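Local coordinates for protein digeranylgeranylglycerophospholipid reductase (Sulfolobus acidocaldarius, PDB 4OPD) that reduces the geranylgeranyl chains of archaeal membrane-lipid precursors to saturated phytanyl chains, hydrogenating each double bond with the help of a bound FAD, at residues A[72-77]-A[94-99]; A[201-206]-A[219-224]; A[293-298]-A[339-344]. One frame throughout, in Å; residues are numbered along the deposited sequence.

Contact 1 (A[72-77]-A[94-99]). With GRG (geranylgeranyl diphosphate), chain D.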
loop_
_atom_site.group_PDB
_atom_site.type_symbol
_atom_site.label_atom_id
_atom_site.label_comp_id
_atom_site.label_asym_id
_atom_site.label_seq_id
_atom_site.Cartn_x
_atom_site.Cartn_y
_atom_site.Cartn_z
ATOM N N ASN A 72 -17.577 10.903 0.896
ATOM C CA ASN A 72 -17.810 11.385 -0.465
ATOM C C ASN A 72 -17.652 10.259 -1.482
ATOM O O ASN A 72 -16.663 9.520 -1.455
ATOM C CB ASN A 72 -16.848 12.539 -0.780
ATOM C CG ASN A 72 -17.181 13.261 -2.089
ATOM O OD1 ASN A 72 -18.351 13.505 -2.415
ATOM N ND2 ASN A 72 -16.145 13.623 -2.833
ATOM N N LYS A 73 -18.642 10.114 -2.356
ATOM C CA LYS A 73 -18.584 9.132 -3.431
ATOM C C LYS A 73 -17.669 9.617 -4.545
ATOM O O LYS A 73 -17.778 10.762 -4.984
ATOM C CB LYS A 73 -19.981 8.855 -3.985
ATOM C CG LYS A 73 -20.002 7.906 -5.169
ATOM C CD LYS A 73 -19.449 6.543 -4.768
ATOM C CE LYS A 73 -19.457 5.569 -5.932
ATOM N NZ LYS A 73 -18.798 4.291 -5.550
ATOM N N ILE A 74 -16.774 8.747 -5.005
ATOM C CA ILE A 74 -15.826 9.101 -6.065
ATOM C C ILE A 74 -16.171 8.451 -7.408
ATOM O O ILE A 74 -16.446 7.253 -7.476
ATOM C CB ILE A 74 -14.384 8.697 -5.683
ATOM C CG1 ILE A 74 -13.939 9.456 -4.434
ATOM C CG2 ILE A 74 -13.425 8.981 -6.840
ATOM C CD1 ILE A 74 -14.102 10.967 -4.555
ATOM N N ASN A 75 -16.139 9.239 -8.480
ATOM C CA ASN A 75 -16.477 8.718 -9.804
ATOM C C ASN A 75 -15.301 8.688 -10.769
ATOM O O ASN A 75 -15.418 8.202 -11.897
ATOM C CB ASN A 75 -17.623 9.528 -10.401
ATOM C CG ASN A 75 -18.938 9.207 -9.752
ATOM O OD1 ASN A 75 -19.193 8.052 -9.396
ATOM N ND2 ASN A 75 -19.774 10.223 -9.557
ATOM N N GLY A 76 -14.162 9.206 -10.324
ATOM C CA GLY A 76 -12.983 9.199 -11.164
ATOM C C GLY A 76 -11.851 10.038 -10.630
ATOM O O GLY A 76 -11.897 10.525 -9.504
ATOM N N ILE A 77 -10.824 10.201 -11.455
ATOM C CA ILE A 77 -9.591 10.861 -11.061
ATOM C C ILE A 77 -9.102 11.747 -12.198
ATOM O O ILE A 77 -9.110 11.334 -13.356
ATOM C CB ILE A 77 -8.485 9.833 -10.706
ATOM C CG1 ILE A 77 -8.887 8.997 -9.488
ATOM C CG2 ILE A 77 -7.159 10.528 -10.449
ATOM C CD1 ILE A 77 -7.858 7.974 -9.107
ATOM N N GLY A 94 -15.263 4.746 -6.527
ATOM C CA GLY A 94 -14.465 4.596 -5.320
ATOM C C GLY A 94 -15.082 5.356 -4.162
ATOM O O GLY A 94 -16.128 5.998 -4.317
ATOM N N PHE A 95 -14.433 5.296 -3.006
ATOM C CA PHE A 95 -14.928 5.970 -1.816
ATOM C C PHE A 95 -13.870 6.872 -1.198
ATOM O O PHE A 95 -12.709 6.502 -1.106
ATOM C CB PHE A 95 -15.370 4.972 -0.742
ATOM C CG PHE A 95 -16.320 3.918 -1.215
ATOM C CD1 PHE A 95 -17.571 4.254 -1.689
ATOM C CD2 PHE A 95 -15.976 2.573 -1.125
ATOM C CE1 PHE A 95 -18.459 3.271 -2.105
ATOM C CE2 PHE A 95 -16.859 1.588 -1.532
ATOM C CZ PHE A 95 -18.102 1.936 -2.025
ATOM N N GLU A 96 -14.284 8.050 -0.757
ATOM C CA GLU A 96 -13.493 8.839 0.177
ATOM C C GLU A 96 -14.003 8.546 1.584
ATOM O O GLU A 96 -15.108 8.954 1.943
ATOM C CB GLU A 96 -13.588 10.339 -0.135
ATOM C CG GLU A 96 -12.344 10.910 -0.796
ATOM C CD GLU A 96 -11.122 10.815 0.106
ATOM O OE1 GLU A 96 -10.011 10.626 -0.419
ATOM O OE2 GLU A 96 -11.271 10.927 1.342
ATOM N N LEU A 97 -13.186 7.842 2.367
ATOM C CA LEU A 97 -13.583 7.308 3.674
ATOM C C LEU A 97 -13.243 8.180 4.853
ATOM O O LEU A 97 -12.276 8.942 4.826
ATOM C CB LEU A 97 -12.911 5.942 3.909
ATOM C CG LEU A 97 -13.204 4.881 2.862
ATOM C CD1 LEU A 97 -12.643 3.510 3.253
ATOM C CD2 LEU A 97 -14.685 4.845 2.710
ATOM N N ASN A 98 -14.054 8.049 5.895
ATOM C CA ASN A 98 -13.621 8.313 7.254
ATOM C C ASN A 98 -12.885 7.053 7.700
ATOM O O ASN A 98 -13.514 6.106 8.178
ATOM C CB ASN A 98 -14.812 8.604 8.168
ATOM C CG ASN A 98 -14.402 9.058 9.562
ATOM O OD1 ASN A 98 -13.398 8.607 10.114
ATOM N ND2 ASN A 98 -15.200 9.953 10.146
ATOM N N ALA A 99 -11.567 7.030 7.518
ATOM C CA ALA A 99 -10.809 5.802 7.730
ATOM C C ALA A 99 -10.938 5.222 9.152
ATOM O O ALA A 99 -11.250 4.043 9.292
ATOM C CB ALA A 99 -9.328 6.020 7.369
HETATM C C20 GRG D . -2.532 9.653 -2.003
HETATM C C19 GRG D . -0.512 8.138 -1.321
HETATM C C18 GRG D . -1.855 8.301 -1.997
HETATM C C17 GRG D . -2.454 7.246 -2.588
HETATM C C16 GRG D . -3.794 7.408 -3.270
HETATM C C14 GRG D . -4.967 7.138 -6.108
HETATM C C13 GRG D . -5.315 6.319 -4.884
HETATM C C15 GRG D . -4.260 6.072 -3.824
HETATM C C12 GRG D . -6.552 5.816 -4.706
HETATM C C11 GRG D . -7.694 6.017 -5.678
HETATM C C9 GRG D . -8.745 4.979 -5.353
HETATM C C8 GRG D . -10.047 5.297 -6.044
HETATM C C10 GRG D . -11.057 6.225 -5.402
HETATM C C7 GRG D . -10.311 4.750 -7.242
HETATM C C6 GRG D . -11.616 5.079 -7.930
HETATM C C5 GRG D . -11.300 5.784 -9.230
HETATM C C3 GRG D . -11.015 4.755 -10.304
HETATM C C4 GRG D . -10.414 5.201 -11.617
HETATM C C2 GRG D . -11.299 3.448 -10.094
HETATM C C1 GRG D . -11.016 2.417 -11.164
HETATM O O1 GRG D . -11.448 1.152 -10.716
HETATM P PA GRG D . -12.256 0.248 -11.731
HETATM O O1A GRG D . -11.346 -0.826 -12.285
HETATM O O3A GRG D . -12.774 1.165 -12.918
HETATM O O2A GRG D . -13.422 -0.389 -11.011
HETATM P PB GRG D . -14.074 0.892 -13.786
HETATM O O1B GRG D . -14.123 1.882 -14.933
HETATM O O2B GRG D . -14.033 -0.517 -14.340
HETATM O O3B GRG D . -15.295 1.060 -12.904
#

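Contact 2 (A[201-206]-A[219-224]). With GRG (geranylgeranyl diphosphate), chain D.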
loop_
_atom_site.group_PDB
_atom_site.type_symbol
_atom_site.label_atom_id
_atom_site.label_comp_id
_atom_site.label_asym_id
_atom_site.label_seq_id
_atom_site.Cartn_x
_atom_site.Cartn_y
_atom_site.Cartn_z
ATOM N N ASP A 201 -16.750 15.028 -7.125
ATOM C CA ASP A 201 -16.715 13.570 -7.138
ATOM C C ASP A 201 -15.464 13.051 -7.853
ATOM O O ASP A 201 -15.310 11.843 -8.063
ATOM C CB ASP A 201 -17.992 12.995 -7.771
ATOM C CG ASP A 201 -18.280 13.538 -9.167
ATOM O OD1 ASP A 201 -17.816 14.640 -9.531
ATOM O OD2 ASP A 201 -19.006 12.845 -9.908
ATOM N N TYR A 202 -14.558 13.963 -8.200
ATOM C CA TYR A 202 -13.308 13.577 -8.850
ATOM C C TYR A 202 -12.084 13.921 -8.005
ATOM O O TYR A 202 -11.923 15.060 -7.555
ATOM C CB TYR A 202 -13.204 14.233 -10.231
ATOM C CG TYR A 202 -13.977 13.464 -11.275
ATOM C CD1 TYR A 202 -15.349 13.624 -11.406
ATOM C CD2 TYR A 202 -13.336 12.555 -12.112
ATOM C CE1 TYR A 202 -16.062 12.910 -12.349
ATOM C CE2 TYR A 202 -14.040 11.832 -13.054
ATOM C CZ TYR A 202 -15.400 12.015 -13.166
ATOM O OH TYR A 202 -16.100 11.300 -14.099
ATOM N N LEU A 203 -11.229 12.925 -7.784
ATOM C CA LEU A 203 -9.943 13.167 -7.160
ATOM C C LEU A 203 -9.033 13.928 -8.112
ATOM O O LEU A 203 -9.143 13.793 -9.331
ATOM C CB LEU A 203 -9.263 11.846 -6.760
ATOM C CG LEU A 203 -9.997 10.911 -5.802
ATOM C CD1 LEU A 203 -9.073 9.767 -5.360
ATOM C CD2 LEU A 203 -10.493 11.677 -4.597
ATOM N N ARG A 204 -8.116 14.706 -7.557
ATOM C CA ARG A 204 -7.123 15.374 -8.371
ATOM C C ARG A 204 -5.740 14.923 -7.952
ATOM O O ARG A 204 -5.416 14.879 -6.766
ATOM C CB ARG A 204 -7.267 16.892 -8.261
ATOM C CG ARG A 204 -8.685 17.394 -8.572
ATOM C CD ARG A 204 -8.796 18.873 -8.280
ATOM N NE ARG A 204 -10.184 19.317 -8.192
ATOM C CZ ARG A 204 -10.533 20.558 -7.879
ATOM N NH1 ARG A 204 -9.587 21.462 -7.655
ATOM N NH2 ARG A 204 -11.818 20.899 -7.800
ATOM N N ILE A 205 -4.941 14.534 -8.940
ATOM C CA ILE A 205 -3.555 14.147 -8.717
ATOM C C ILE A 205 -2.671 15.018 -9.602
ATOM O O ILE A 205 -2.935 15.177 -10.801
ATOM C CB ILE A 205 -3.333 12.655 -9.027
ATOM C CG1 ILE A 205 -4.045 11.795 -7.973
ATOM C CG2 ILE A 205 -1.829 12.311 -9.080
ATOM C CD1 ILE A 205 -3.957 10.327 -8.275
ATOM N N PHE A 206 -1.651 15.628 -9.002
ATOM C CA PHE A 206 -0.815 16.596 -9.722
ATOM C C PHE A 206 0.627 16.120 -9.778
ATOM O O PHE A 206 1.309 16.124 -8.753
ATOM C CB PHE A 206 -0.836 17.975 -9.051
ATOM C CG PHE A 206 -2.215 18.557 -8.850
ATOM C CD1 PHE A 206 -2.789 19.370 -9.810
ATOM C CD2 PHE A 206 -2.914 18.323 -7.677
ATOM C CE1 PHE A 206 -4.052 19.921 -9.619
ATOM C CE2 PHE A 206 -4.179 18.872 -7.478
ATOM C CZ PHE A 206 -4.742 19.665 -8.442
ATOM N N TYR A 219 -5.402 16.337 -4.213
ATOM C CA TYR A 219 -6.513 17.138 -3.772
ATOM C C TYR A 219 -7.718 16.219 -3.881
ATOM O O TYR A 219 -8.275 16.041 -4.965
ATOM C CB TYR A 219 -6.611 18.384 -4.648
ATOM C CG TYR A 219 -7.717 19.358 -4.325
ATOM C CD1 TYR A 219 -9.017 19.101 -4.708
ATOM C CD2 TYR A 219 -7.442 20.563 -3.674
ATOM C CE1 TYR A 219 -10.039 20.011 -4.438
ATOM C CE2 TYR A 219 -8.463 21.481 -3.402
ATOM C CZ TYR A 219 -9.753 21.191 -3.795
ATOM O OH TYR A 219 -10.785 22.075 -3.544
ATOM N N PHE A 220 -8.065 15.587 -2.758
ATOM C CA PHE A 220 -9.096 14.549 -2.685
ATOM C C PHE A 220 -10.328 15.103 -1.956
ATOM O O PHE A 220 -10.330 15.165 -0.724
ATOM C CB PHE A 220 -8.588 13.307 -1.922
ATOM C CG PHE A 220 -7.571 12.479 -2.659
ATOM C CD1 PHE A 220 -7.119 12.833 -3.925
ATOM C CD2 PHE A 220 -7.073 11.318 -2.074
ATOM C CE1 PHE A 220 -6.177 12.043 -4.582
ATOM C CE2 PHE A 220 -6.144 10.534 -2.731
ATOM C CZ PHE A 220 -5.701 10.891 -3.983
ATOM N N PRO A 221 -11.374 15.516 -2.696
ATOM C CA PRO A 221 -12.545 16.087 -2.013
ATOM C C PRO A 221 -13.232 15.093 -1.068
ATOM O O PRO A 221 -13.411 13.926 -1.424
ATOM C CB PRO A 221 -13.476 16.478 -3.174
ATOM C CG PRO A 221 -12.538 16.719 -4.344
ATOM C CD PRO A 221 -11.463 15.655 -4.164
ATOM N N LYS A 222 -13.590 15.556 0.126
ATOM C CA LYS A 222 -14.359 14.751 1.071
ATOM C C LYS A 222 -15.785 15.282 1.194
ATOM O O LYS A 222 -16.543 14.874 2.073
ATOM C CB LYS A 222 -13.684 14.740 2.445
ATOM C CG LYS A 222 -12.452 13.833 2.545
ATOM C CD LYS A 222 -11.874 13.892 3.957
ATOM C CE LYS A 222 -10.814 12.823 4.183
ATOM N NZ LYS A 222 -11.438 11.512 4.481
ATOM N N GLY A 223 -16.142 16.199 0.302
ATOM C CA GLY A 223 -17.449 16.836 0.330
ATOM C C GLY A 223 -17.398 18.016 -0.614
ATOM O O GLY A 223 -16.387 18.206 -1.289
ATOM N N LYS A 224 -18.472 18.807 -0.651
ATOM C CA LYS A 224 -18.554 19.977 -1.521
ATOM C C LYS A 224 -17.631 21.084 -1.051
ATOM O O LYS A 224 -17.279 21.977 -1.815
ATOM C CB LYS A 224 -19.987 20.512 -1.579
ATOM C CG LYS A 224 -20.952 19.676 -2.395
ATOM C CD LYS A 224 -20.724 19.880 -3.880
ATOM C CE LYS A 224 -21.062 21.298 -4.316
ATOM N NZ LYS A 224 -20.883 21.466 -5.788
HETATM C C20 GRG D . -2.532 9.653 -2.003
HETATM C C19 GRG D . -0.512 8.138 -1.321
HETATM C C18 GRG D . -1.855 8.301 -1.997
HETATM C C17 GRG D . -2.454 7.246 -2.588
HETATM C C16 GRG D . -3.794 7.408 -3.270
HETATM C C14 GRG D . -4.967 7.138 -6.108
HETATM C C13 GRG D . -5.315 6.319 -4.884
HETATM C C15 GRG D . -4.260 6.072 -3.824
HETATM C C12 GRG D . -6.552 5.816 -4.706
HETATM C C11 GRG D . -7.694 6.017 -5.678
HETATM C C9 GRG D . -8.745 4.979 -5.353
HETATM C C8 GRG D . -10.047 5.297 -6.044
HETATM C C10 GRG D . -11.057 6.225 -5.402
HETATM C C7 GRG D . -10.311 4.750 -7.242
HETATM C C6 GRG D . -11.616 5.079 -7.930
HETATM C C5 GRG D . -11.300 5.784 -9.230
HETATM C C3 GRG D . -11.015 4.755 -10.304
HETATM C C4 GRG D . -10.414 5.201 -11.617
HETATM C C2 GRG D . -11.299 3.448 -10.094
HETATM C C1 GRG D . -11.016 2.417 -11.164
HETATM O O1 GRG D . -11.448 1.152 -10.716
HETATM P PA GRG D . -12.256 0.248 -11.731
HETATM O O1A GRG D . -11.346 -0.826 -12.285
HETATM O O3A GRG D . -12.774 1.165 -12.918
HETATM O O2A GRG D . -13.422 -0.389 -11.011
HETATM P PB GRG D . -14.074 0.892 -13.786
HETATM O O1B GRG D . -14.123 1.882 -14.933
HETATM O O2B GRG D . -14.033 -0.517 -14.340
HETATM O O3B GRG D . -15.295 1.060 -12.904
#

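Contact 3 (A[293-298]-A[339-344]). With GRG (geranylgeranyl diphosphate), chain E; GRG (geranylgeranyl diphosphate), chain F.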
loop_
_atom_site.group_PDB
_atom_site.type_symbol
_atom_site.label_atom_id
_atom_site.label_comp_id
_atom_site.label_asym_id
_atom_site.label_seq_id
_atom_site.Cartn_x
_atom_site.Cartn_y
_atom_site.Cartn_z
ATOM N N THR A 293 2.753 -3.987 0.641
ATOM C CA THR A 293 1.669 -4.267 -0.289
ATOM C C THR A 293 1.186 -3.048 -1.106
ATOM O O THR A 293 0.268 -3.173 -1.902
ATOM C CB THR A 293 0.468 -4.877 0.451
ATOM O OG1 THR A 293 0.183 -4.115 1.629
ATOM C CG2 THR A 293 0.788 -6.306 0.864
ATOM N N VAL A 294 1.837 -1.903 -0.955
ATOM C CA VAL A 294 1.356 -0.671 -1.576
ATOM C C VAL A 294 1.680 -0.635 -3.066
ATOM O O VAL A 294 2.754 -1.043 -3.466
ATOM C CB VAL A 294 1.969 0.549 -0.894
ATOM C CG1 VAL A 294 1.506 1.829 -1.535
ATOM C CG2 VAL A 294 1.617 0.536 0.585
ATOM N N ASN A 295 0.733 -0.149 -3.865
ATOM C CA ASN A 295 0.928 0.078 -5.303
ATOM C C ASN A 295 2.107 1.027 -5.552
ATOM O O ASN A 295 2.051 2.194 -5.167
ATOM C CB ASN A 295 -0.365 0.653 -5.891
ATOM C CG ASN A 295 -0.316 0.788 -7.398
ATOM O OD1 ASN A 295 0.544 1.471 -7.941
ATOM N ND2 ASN A 295 -1.233 0.116 -8.078
ATOM N N PRO A 296 3.180 0.539 -6.197
ATOM C CA PRO A 296 4.364 1.402 -6.315
ATOM C C PRO A 296 4.160 2.678 -7.143
ATOM O O PRO A 296 4.961 3.608 -7.025
ATOM C CB PRO A 296 5.383 0.484 -6.999
ATOM C CG PRO A 296 4.944 -0.907 -6.600
ATOM C CD PRO A 296 3.447 -0.827 -6.686
ATOM N N VAL A 297 3.122 2.734 -7.969
ATOM C CA VAL A 297 2.980 3.877 -8.859
ATOM C C VAL A 297 2.051 4.935 -8.284
ATOM O O VAL A 297 2.420 6.110 -8.252
ATOM C CB VAL A 297 2.494 3.458 -10.257
ATOM C CG1 VAL A 297 1.959 4.658 -11.035
ATOM C CG2 VAL A 297 3.641 2.828 -11.022
ATOM N N HIS A 298 0.871 4.540 -7.807
ATOM C CA HIS A 298 -0.010 5.553 -7.230
ATOM C C HIS A 298 -0.031 5.573 -5.691
ATOM O O HIS A 298 -0.650 6.456 -5.097
ATOM C CB HIS A 298 -1.443 5.440 -7.791
ATOM C CG HIS A 298 -2.156 4.149 -7.521
ATOM N ND1 HIS A 298 -2.302 3.612 -6.259
ATOM C CD2 HIS A 298 -2.860 3.343 -8.354
ATOM C CE1 HIS A 298 -3.023 2.508 -6.333
ATOM N NE2 HIS A 298 -3.393 2.333 -7.591
ATOM N N ASN A 339 -0.842 -13.505 -7.022
ATOM C CA ASN A 339 -1.894 -13.612 -8.017
ATOM C C ASN A 339 -2.839 -12.410 -8.009
ATOM O O ASN A 339 -3.191 -11.879 -9.053
ATOM C CB ASN A 339 -2.700 -14.897 -7.802
ATOM C CG ASN A 339 -2.024 -16.118 -8.388
ATOM O OD1 ASN A 339 -1.109 -16.002 -9.204
ATOM N ND2 ASN A 339 -2.482 -17.304 -7.986
ATOM N N GLU A 340 -3.234 -11.972 -6.822
ATOM C CA GLU A 340 -4.276 -10.952 -6.693
ATOM C C GLU A 340 -3.775 -9.518 -6.857
ATOM O O GLU A 340 -4.561 -8.628 -7.208
ATOM C CB GLU A 340 -4.957 -11.074 -5.322
ATOM C CG GLU A 340 -5.709 -12.367 -5.075
ATOM C CD GLU A 340 -6.922 -12.536 -5.972
ATOM O OE1 GLU A 340 -7.761 -11.618 -6.026
ATOM O OE2 GLU A 340 -7.034 -13.589 -6.622
ATOM N N TYR A 341 -2.491 -9.284 -6.589
ATOM C CA TYR A 341 -1.948 -7.922 -6.597
ATOM C C TYR A 341 -0.427 -7.847 -6.665
ATOM O O TYR A 341 0.109 -6.866 -7.164
ATOM C CB TYR A 341 -2.419 -7.159 -5.351
ATOM C CG TYR A 341 -2.528 -5.658 -5.547
ATOM C CD1 TYR A 341 -3.661 -5.103 -6.133
ATOM C CD2 TYR A 341 -1.506 -4.797 -5.151
ATOM C CE1 TYR A 341 -3.784 -3.735 -6.325
ATOM C CE2 TYR A 341 -1.616 -3.411 -5.352
ATOM C CZ TYR A 341 -2.767 -2.894 -5.934
ATOM O OH TYR A 341 -2.920 -1.540 -6.145
ATOM N N GLY A 342 0.275 -8.858 -6.142
ATOM C CA GLY A 342 1.721 -8.764 -6.010
ATOM C C GLY A 342 2.475 -8.725 -7.333
ATOM O O GLY A 342 3.456 -7.999 -7.473
ATOM N N ALA A 343 2.034 -9.526 -8.299
ATOM C CA ALA A 343 2.672 -9.539 -9.628
ATOM C C ALA A 343 2.515 -8.182 -10.296
ATOM O O ALA A 343 3.446 -7.678 -10.935
ATOM C CB ALA A 343 2.072 -10.635 -10.506
ATOM N N LYS A 344 1.319 -7.614 -10.160
ATOM C CA LYS A 344 1.019 -6.268 -10.643
ATOM C C LYS A 344 1.949 -5.247 -10.010
ATOM O O LYS A 344 2.488 -4.387 -10.696
ATOM C CB LYS A 344 -0.440 -5.919 -10.352
ATOM C CG LYS A 344 -0.762 -4.420 -10.377
ATOM C CD LYS A 344 -2.248 -4.178 -10.128
ATOM C CE LYS A 344 -2.526 -2.695 -9.915
ATOM N NZ LYS A 344 -3.991 -2.394 -9.875
HETATM C C20 GRG E . 4.928 8.477 -8.965
HETATM C C19 GRG E . 6.209 10.210 -10.418
HETATM C C18 GRG E . 4.893 9.597 -9.984
HETATM C C17 GRG E . 3.729 10.049 -10.524
HETATM C C16 GRG E . 2.324 9.562 -10.175
HETATM C C14 GRG E . 0.716 8.384 -12.998
HETATM C C13 GRG E . 0.646 8.185 -11.503
HETATM C C15 GRG E . 1.939 8.198 -10.705
HETATM C C12 GRG E . -0.558 7.955 -10.920
HETATM C C11 GRG E . -1.820 7.920 -11.774
HETATM C C9 GRG E . -3.075 7.641 -10.958
HETATM C C8 GRG E . -3.947 6.579 -11.615
HETATM C C10 GRG E . -4.270 6.682 -13.086
HETATM C C7 GRG E . -4.444 5.548 -10.894
HETATM C C6 GRG E . -5.294 4.446 -11.505
HETATM C C5 GRG E . -6.695 4.381 -10.941
HETATM C C3 GRG E . -6.838 3.578 -9.657
HETATM C C4 GRG E . -6.368 4.167 -8.350
HETATM C C2 GRG E . -7.413 2.351 -9.675
HETATM C C1 GRG E . -7.653 1.473 -8.450
HETATM O O1 GRG E . -6.509 1.194 -7.680
HETATM P PA GRG E . -6.046 -0.311 -7.513
HETATM O O1A GRG E . -4.732 -0.448 -8.229
HETATM O O3A GRG E . -7.094 -1.292 -8.158
HETATM O O2A GRG E . -5.853 -0.655 -6.057
HETATM C C20 GRG F . 2.429 10.010 -19.019
HETATM C C19 GRG F . 4.853 10.981 -19.214
HETATM C C18 GRG F . 3.862 9.867 -19.478
HETATM C C17 GRG F . 4.241 8.754 -20.130
HETATM C C16 GRG F . 3.250 7.644 -20.419
HETATM C C14 GRG F . 3.443 4.258 -21.589
HETATM C C13 GRG F . 3.145 5.117 -20.381
HETATM C C15 GRG F . 3.963 6.361 -20.123
HETATM C C12 GRG F . 2.191 4.759 -19.496
HETATM C C11 GRG F . 1.379 3.492 -19.651
HETATM C C9 GRG F . 2.106 2.408 -18.865
HETATM C C8 GRG F . 1.438 2.165 -17.520
HETATM C C10 GRG F . 1.836 0.925 -16.748
HETATM C C7 GRG F . 0.514 3.023 -17.022
HETATM C C6 GRG F . -0.249 2.813 -15.718
HETATM C C5 GRG F . 0.471 3.127 -14.441
HETATM C C3 GRG F . -0.563 3.086 -13.333
HETATM C C4 GRG F . -1.612 4.170 -13.261
HETATM C C2 GRG F . -0.558 2.106 -12.403
HETATM C C1 GRG F . -1.591 2.116 -11.288
HETATM O O1 GRG F . -1.884 0.813 -10.834
#

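Contact 1 (A[72-77]-A[94-99])
The antiparallel beta hairpin of strands 70-80 and 87-97, part of the large mixed sheet, pairs here Asn72 with Glu96, Lys73 with Phe95 and Ile74 with Gly94. Asn72 and Ile74 form the hydrogen-bonded pairs. Glu96 N reaches Asn72 O at 2.9 Å with the carbonyl pointing almost straight at it (166°), whereas the return bond from Asn72 N to Glu96 O is weak. Ile74 and Gly94 exchange a bond each way, Ile74 N to Gly94 O and Gly94 N to Ile74 O.

Lys73 and Phe95 lie on one face, as a non-hydrogen-bonded pair. With CG anti to the backbone N (chi1 176°) and a turn at the next bond (chi2 62°), the lysine chain bends so that CD and NZ come up to the Gly94 carbonyl oxygen, CD to 3.4 Å from Gly94 O. NZ bonds that oxygen only weakly, sits obliquely to the Phe95 ring, 3.6 Å from its CE1, and forms a weak, long ion pair with Glu93. Shortening this residue to an alanine is likely to strip the Gly94 carbonyl of its aliphatic packing and weak NZ bond, and to leave Glu93 without this distant partner.

The other face carries Asn72, Ile74 and Glu96. The amide of Asn72 turns to His200 O and Pro221 O, and the Glu96 carboxylate makes a salt bridge to Lys222 near the FAD-binding Asp50, while CG of Glu96 lies against CD1 of Ile74. This face also meets the geranylgeranyl chain: methyl C10 lies 3.9 Å from Ile74 CG2 and 3.8 Å from the bare CA of Gly94.

Contact 2 (A[201-206]-A[219-224])
Leu203 and Phe220 form one tightly packed face of an antiparallel hairpin, strands 202-206 and 216-221, within the geranylgeranyl reductase catalytic domain. Leu203 CD1 stands over the middle of the Phe220 ring, 3.7 Å from its centroid and 9° off the normal, a CH-pi contact. The second methyl, CD2, slides to the ring's attached end, 3.6 Å from Phe220 CG. At the rim of the ring, Ile205 CG1 and the carbonyl oxygen of Arg204 come in near its plane, as does C16 of the bound geranylgeranyl diphosphate. C20 of this ligand approaches Phe220 CE2 to 3.8 Å.

Arg204 and Tyr219 pack just as closely on the other face and pair through two backbone bonds, each 2.9 Å: Arg204 N to Tyr219 O and Tyr219 N to Arg204 O. The arginine runs extended from CG to NE alongside the tyrosine, and its guanidinium lies nearly flat on the ring, the planes 16° apart. Tyr219 CE1 sits over the guanidinium centre, 3.5 Å from CZ, while NH1 falls near the ring's rim. Glu198 O receives NH2, and Asp256 bonds the tyrosine hydroxyl.

The contact is looser at its ends, where Asp201 and Tyr202 are partly exposed. Past Pro221, whose CD rests 3.5 Å from Tyr202 O, the chain turns a corner at Lys222 and leaves its partner strand for the exposed Lys224.

The chemistry is therefore split: Phe220 and Ile205 face the isoprenoid chain, and Phe220 also meets the flavin cofactor, consistent with a pocket for isoprenoids, while the arginine's charge is kept on the opposite face of the strands.

Contact 3 (A[293-298]-A[339-344])
Asn295 and Tyr341 meet at about a right angle, with the amide and ring planes 68° apart. The amide nitrogen ND2 donates to Tyr341 OH at 3.1 Å, and the hydroxyl lies almost in the amide plane, only 4° out of it. Two bound geranylgeranyl diphosphate molecules come together here, one offering its phosphate and the other its O1 end; ND2 also donates to O1 of the latter, 2.9 Å away. The asparagine CG, anti to its own backbone nitrogen (chi1 -174°), rests 3.3 Å above the middle of the His298 ring, so amide and imidazole are layered.

The loop 293-298 fixes this amide through an Asx turn, Asn295 OD1 accepting from Val297 N in the carbonyl plane, widened to an Asx motif by His298 N, which sits above that plane. Tyr341 and Lys344 come from helix 332-355, which widens to a pi-type turn at 339-342. Together the two segments line a site for the phosphate of the first molecule, in which His298 and Tyr341 are known lipid-binding residues.

His298 presents the NE2 corner of its ring edge-on to phosphate oxygen O1A at 3.2 Å, while ND1 is bonded to Gly300 N. The tyrosine hydroxyl lies 3.0 Å from the same O1A. Lys344 extends past the phenol, its CD over one face of the ring near the rim and its CE 3.6 Å from Asn295 ND2. Its NZ bonds O1A at 2.7 Å and also reaches Ser381 O.

In the fold
Contacts 1 and 2 are neighbours in one sheet, their centres 8 Å apart, because strand 70-80 runs beside strand 202-206. They touch directly: Asn75 ND2 lies 2.8 Å from Asp201 OD2, and Gly76 O lies 3.0 Å from Leu203 N, both probable hydrogen bonds. They also share one geranylgeranyl diphosphate, whose chain passes both. Contact 3 lies apart, its centre about 20 Å from that of contact 1 and about 23 Å from that of contact 2, although the nearest atoms come within about 7 and 6 Å. It grips the phosphate of a second geranylgeranyl diphosphate and the O1 end of a third. The second bridges contacts 2 and 3, its C9 lying 3.9 Å from Ile205 CD1.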